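Local atomic coordinates of cyclic GMP-AMP synthase-like receptor (Tribolium castaneum, PDB entry 7LT2), a protein that senses double-stranded RNA in the cytoplasm and responds by making the cyclic dinucleotide 2',3'-cGAMP from ATP and GTP, a key step in innate immunity. Residues A[159-163]-A[164-168]; A[23-26]-A[27-31]. All blocks are in the same frame, centred on the assembly; numbering follows the deposited sequence.

Following the chain from its N terminus, contact 2 comes first and lies wholly inside helix 18-42, where it closes successive helical turns. Contact 1 follows much later and closes the tight bend between strands 156-161 and 164-171. The two are in series and neither nest nor cross, yet their centres lie about 10 Å apart because the hairpin folds back against the helix. E162 OE1 lies 2.9 Å from S30 OG, a probable hydrogen bond, while F166 CE1 packs 3.4 Å from I27 CG2 and F163 CE2 3.4 Å from Q26 O. Together they tie an N-terminal helix to a hairpin of the nucleotidyltransferase sheet.

Contact 1: residues A[159-163]-A[164-168]; sequences LTNEF and GTFHI
N161 uses its side-chain amide twice over, meeting the F166 ring across the hairpin while it also accepts a bond from within the bend. OD1 sits near the plane of that ring at its edge, 3.4 Å from F166 CE2, and amide and ring planes differ by 26°. A first torsion of 54° sets N161 CG between its own backbone N and carbonyl carbon, which turns OD1 back over the turn. There it accepts F163 N at 2.8 Å in the plane of the amide carbonyl, forming an Asx turn. Backbone bonds close the bend in both directions: N161 N reaches G164 O at 3.0 Å, whereas G164 N lies well above the carbonyl plane of N161 O, 3.1 Å away. G164 takes up a positive phi of 126°, a conformation suited to glycine. Farther along, L159 and F166 exchange a second pair of backbone bonds. On the face shared with N161 and F166, L159 CD1 meets I168 CD1 at 3.6 Å. The opposite face carries T160 and T165, side by side, with T160 CG2 3.7 Å from T165 OG1. Strand 177-183 extends the sheet beyond F166, whose ring meets that of H183. This is a beta hairpin with a two-residue loop, E162-F163, closed by a type I turn from N161 to G164 and reinforced by an Asx turn, within the mixed sheet of the Mab-21 nucleotidyltransferase domain.

Contact 2: residues A[23-26]-A[27-31]; sequences GNKQ and ILESV
The carboxylate of E29 offers one face to K25, one helical turn earlier: K25 O stands over that face, 3.3 Å from E29 CD, and K25 CB lies on the same side, 3.6 Å from E29 OE2. E29 CG is anti to its carbonyl carbon (chi1 -68°), a torsion that lays the chain back along the preceding turn. E29 N bonds to K25 O at 2.8 Å, in the i to i+4 pattern of helix 18-42, whereas the side-chain carbons merely lie against that oxygen, CG at 3.1 Å. On another side of the helix, L28 repeats this backward lean, its CG 3.2 Å from N24 O, which also takes L28 N. Beyond, L28 packs on I189 and M190 of strand 188-200, its side chain about 4 Å from that of F71, which by analogy with relatives probably binds ATP. The amide of N24 gives ND2 to D20 O and L385 O, joining the helix to the C-terminal tail. K25 NZ and E29 OE2 are 6.2 Å apart, too far for a salt bridge. Both side chains find a partner in Y60, E29 through its hydroxyl and K25 through its ring, so direct charge attraction is probably only a modest supplement to the helical bonding.

Contact 1: residues A[159-163]-A[164-168]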
loop_
_atom_site.group_PDB
_atom_site.type_symbol
_atom_site.label_atom_id
_atom_site.label_comp_id
_atom_site.label_asym_id
_atom_site.label_seq_id
_atom_site.Cartn_x
_atom_site.Cartn_y
_atom_site.Cartn_z
ATOM N N LEU A 159 8.380 -23.987 -1.780
ATOM C CA LEU A 159 9.635 -23.293 -1.541
ATOM C C LEU A 159 10.068 -23.502 -0.096
ATOM O O LEU A 159 9.238 -23.596 0.814
ATOM C CB LEU A 159 9.518 -21.788 -1.817
ATOM C CG LEU A 159 9.189 -21.302 -3.229
ATOM C CD1 LEU A 159 9.313 -19.792 -3.291
ATOM C CD2 LEU A 159 10.099 -21.957 -4.254
ATOM N N THR A 160 11.376 -23.561 0.111
ATOM C CA THR A 160 11.941 -23.713 1.442
ATOM C C THR A 160 12.861 -22.540 1.748
ATOM O O THR A 160 13.419 -21.914 0.843
ATOM C CB THR A 160 12.719 -25.025 1.574
ATOM O OG1 THR A 160 13.828 -25.014 0.668
ATOM C CG2 THR A 160 11.825 -26.208 1.247
ATOM N N ASN A 161 13.004 -22.245 3.035
ATOM C CA ASN A 161 13.951 -21.239 3.504
ATOM C C ASN A 161 14.266 -21.548 4.962
ATOM O O ASN A 161 13.951 -22.633 5.461
ATOM C CB ASN A 161 13.404 -19.823 3.307
ATOM C CG ASN A 161 12.041 -19.626 3.939
ATOM O OD1 ASN A 161 11.873 -19.792 5.145
ATOM N ND2 ASN A 161 11.060 -19.252 3.123
ATOM N N GLU A 162 14.894 -20.591 5.652
ATOM C CA GLU A 162 15.335 -20.843 7.021
ATOM C C GLU A 162 14.177 -20.987 7.993
ATOM O O GLU A 162 14.384 -21.483 9.107
ATOM C CB GLU A 162 16.274 -19.732 7.505
ATOM C CG GLU A 162 15.628 -18.362 7.666
ATOM C CD GLU A 162 15.762 -17.503 6.419
ATOM O OE1 GLU A 162 15.347 -17.947 5.324
ATOM O OE2 GLU A 162 16.298 -16.381 6.532
ATOM N N PHE A 163 12.970 -20.576 7.602
ATOM C CA PHE A 163 11.803 -20.684 8.465
ATOM C C PHE A 163 10.965 -21.919 8.173
ATOM O O PHE A 163 9.944 -22.131 8.836
ATOM C CB PHE A 163 10.946 -19.420 8.345
ATOM C CG PHE A 163 11.698 -18.163 8.662
ATOM C CD1 PHE A 163 12.087 -17.886 9.967
ATOM C CD2 PHE A 163 12.043 -17.272 7.663
ATOM C CE1 PHE A 163 12.795 -16.739 10.267
ATOM C CE2 PHE A 163 12.752 -16.117 7.954
ATOM C CZ PHE A 163 13.128 -15.850 9.259
ATOM N N GLY A 164 11.368 -22.739 7.205
ATOM C CA GLY A 164 10.655 -23.972 6.931
ATOM C C GLY A 164 10.218 -24.120 5.490
ATOM O O GLY A 164 10.873 -23.616 4.576
ATOM N N THR A 165 9.109 -24.822 5.284
ATOM C CA THR A 165 8.585 -25.123 3.959
ATOM C C THR A 165 7.262 -24.400 3.764
ATOM O O THR A 165 6.435 -24.340 4.680
ATOM C CB THR A 165 8.393 -26.630 3.784
ATOM O OG1 THR A 165 9.648 -27.291 3.994
ATOM C CG2 THR A 165 7.886 -26.954 2.381
ATOM N N PHE A 166 7.067 -23.848 2.571
ATOM C CA PHE A 166 5.906 -23.018 2.305
ATOM C C PHE A 166 5.308 -23.381 0.958
ATOM O O PHE A 166 5.991 -23.900 0.071
ATOM C CB PHE A 166 6.284 -21.535 2.380
ATOM C CG PHE A 166 6.823 -21.158 3.722
ATOM C CD1 PHE A 166 5.958 -20.849 4.760
ATOM C CD2 PHE A 166 8.182 -21.211 3.977
ATOM C CE1 PHE A 166 6.447 -20.558 6.015
ATOM C CE2 PHE A 166 8.675 -20.914 5.227
ATOM C CZ PHE A 166 7.808 -20.587 6.247
ATOM N N HIS A 167 4.011 -23.125 0.836
ATOM C CA HIS A 167 3.248 -23.418 -0.365
ATOM C C HIS A 167 2.798 -22.114 -1.001
ATOM O O HIS A 167 2.332 -21.202 -0.310
ATOM C CB HIS A 167 2.032 -24.291 -0.045
ATOM C CG HIS A 167 2.371 -25.723 0.225
ATOM N ND1 HIS A 167 1.438 -26.642 0.654
ATOM C CD2 HIS A 167 3.542 -26.394 0.124
ATOM C CE1 HIS A 167 2.020 -27.818 0.807
ATOM N NE2 HIS A 167 3.297 -27.695 0.491
ATOM N N ILE A 168 2.943 -22.024 -2.318
ATOM C CA ILE A 168 2.558 -20.833 -3.062
ATOM C C ILE A 168 1.523 -21.233 -4.101
ATOM O O ILE A 168 1.791 -22.075 -4.970
ATOM C CB ILE A 168 3.764 -20.148 -3.722
ATOM C CG1 ILE A 168 4.699 -19.574 -2.658
ATOM C CG2 ILE A 168 3.299 -19.037 -4.644
ATOM C CD1 ILE A 168 5.858 -18.814 -3.246
#

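Contact 2: residues A[23-26]-A[27-31]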
loop_
_atom_site.group_PDB
_atom_site.type_symbol
_atom_site.label_atom_id
_atom_site.label_comp_id
_atom_site.label_asym_id
_atom_site.label_seq_id
_atom_site.Cartn_x
_atom_site.Cartn_y
_atom_site.Cartn_z
ATOM N N GLY A 23 7.142 -11.597 12.886
ATOM C CA GLY A 23 7.454 -12.951 12.453
ATOM C C GLY A 23 6.879 -13.278 11.088
ATOM O O GLY A 23 7.548 -13.885 10.249
ATOM N N ASN A 24 5.634 -12.877 10.843
ATOM C CA ASN A 24 5.050 -13.106 9.525
ATOM C C ASN A 24 5.801 -12.335 8.450
ATOM O O ASN A 24 5.988 -12.841 7.338
ATOM C CB ASN A 24 3.563 -12.743 9.535
ATOM C CG ASN A 24 2.731 -13.805 10.205
ATOM O OD1 ASN A 24 2.631 -14.926 9.703
ATOM N ND2 ASN A 24 2.145 -13.476 11.360
ATOM N N LYS A 25 6.271 -11.123 8.770
ATOM C CA LYS A 25 7.060 -10.370 7.798
ATOM C C LYS A 25 8.363 -11.087 7.469
ATOM O O LYS A 25 8.756 -11.154 6.302
ATOM C CB LYS A 25 7.345 -8.957 8.304
ATOM C CG LYS A 25 6.138 -8.022 8.250
ATOM C CD LYS A 25 6.501 -6.614 8.708
ATOM C CE LYS A 25 5.288 -5.692 8.678
ATOM N NZ LYS A 25 5.576 -4.390 9.348
ATOM N N GLN A 26 9.053 -11.626 8.476
ATOM C CA GLN A 26 10.310 -12.319 8.194
ATOM C C GLN A 26 10.083 -13.513 7.274
ATOM O O GLN A 26 10.869 -13.759 6.349
ATOM C CB GLN A 26 10.978 -12.769 9.494
ATOM C CG GLN A 26 11.471 -11.639 10.388
ATOM C CD GLN A 26 12.493 -12.110 11.410
ATOM O OE1 GLN A 26 12.270 -12.032 12.615
ATOM N NE2 GLN A 26 13.620 -12.606 10.924
ATOM N N ILE A 27 9.016 -14.271 7.521
ATOM C CA ILE A 27 8.700 -15.425 6.685
ATOM C C ILE A 27 8.362 -14.981 5.269
ATOM O O ILE A 27 8.905 -15.503 4.289
ATOM C CB ILE A 27 7.538 -16.224 7.297
ATOM C CG1 ILE A 27 7.989 -16.939 8.571
ATOM C CG2 ILE A 27 6.958 -17.184 6.259
ATOM C CD1 ILE A 27 6.831 -17.521 9.365
ATOM N N LEU A 28 7.433 -14.030 5.146
ATOM C CA LEU A 28 6.978 -13.589 3.833
ATOM C C LEU A 28 8.114 -12.977 3.025
ATOM O O LEU A 28 8.229 -13.220 1.820
ATOM C CB LEU A 28 5.836 -12.584 3.993
ATOM C CG LEU A 28 4.513 -13.162 4.499
ATOM C CD1 LEU A 28 3.599 -12.055 5.004
ATOM C CD2 LEU A 28 3.832 -13.963 3.397
ATOM N N GLU A 29 8.959 -12.173 3.669
ATOM C CA GLU A 29 10.049 -11.536 2.939
ATOM C C GLU A 29 11.066 -12.557 2.451
ATOM O O GLU A 29 11.677 -12.366 1.391
ATOM C CB GLU A 29 10.704 -10.474 3.821
ATOM C CG GLU A 29 9.784 -9.281 4.085
ATOM C CD GLU A 29 10.264 -8.401 5.221
ATOM O OE1 GLU A 29 11.436 -8.547 5.624
ATOM O OE2 GLU A 29 9.470 -7.565 5.704
ATOM N N SER A 30 11.238 -13.656 3.186
ATOM C CA SER A 30 12.171 -14.692 2.756
ATOM C C SER A 30 11.604 -15.501 1.594
ATOM O O SER A 30 12.318 -15.800 0.628
ATOM C CB SER A 30 12.522 -15.601 3.937
ATOM O OG SER A 30 13.530 -16.534 3.580
ATOM N N VAL A 31 10.323 -15.865 1.659
ATOM C CA VAL A 31 9.687 -16.541 0.528
ATOM C C VAL A 31 9.811 -15.699 -0.737
ATOM O O VAL A 31 10.162 -16.203 -1.810
ATOM C CB VAL A 31 8.216 -16.856 0.846
ATOM C CG1 VAL A 31 7.464 -17.231 -0.427
ATOM C CG2 VAL A 31 8.131 -17.972 1.876
#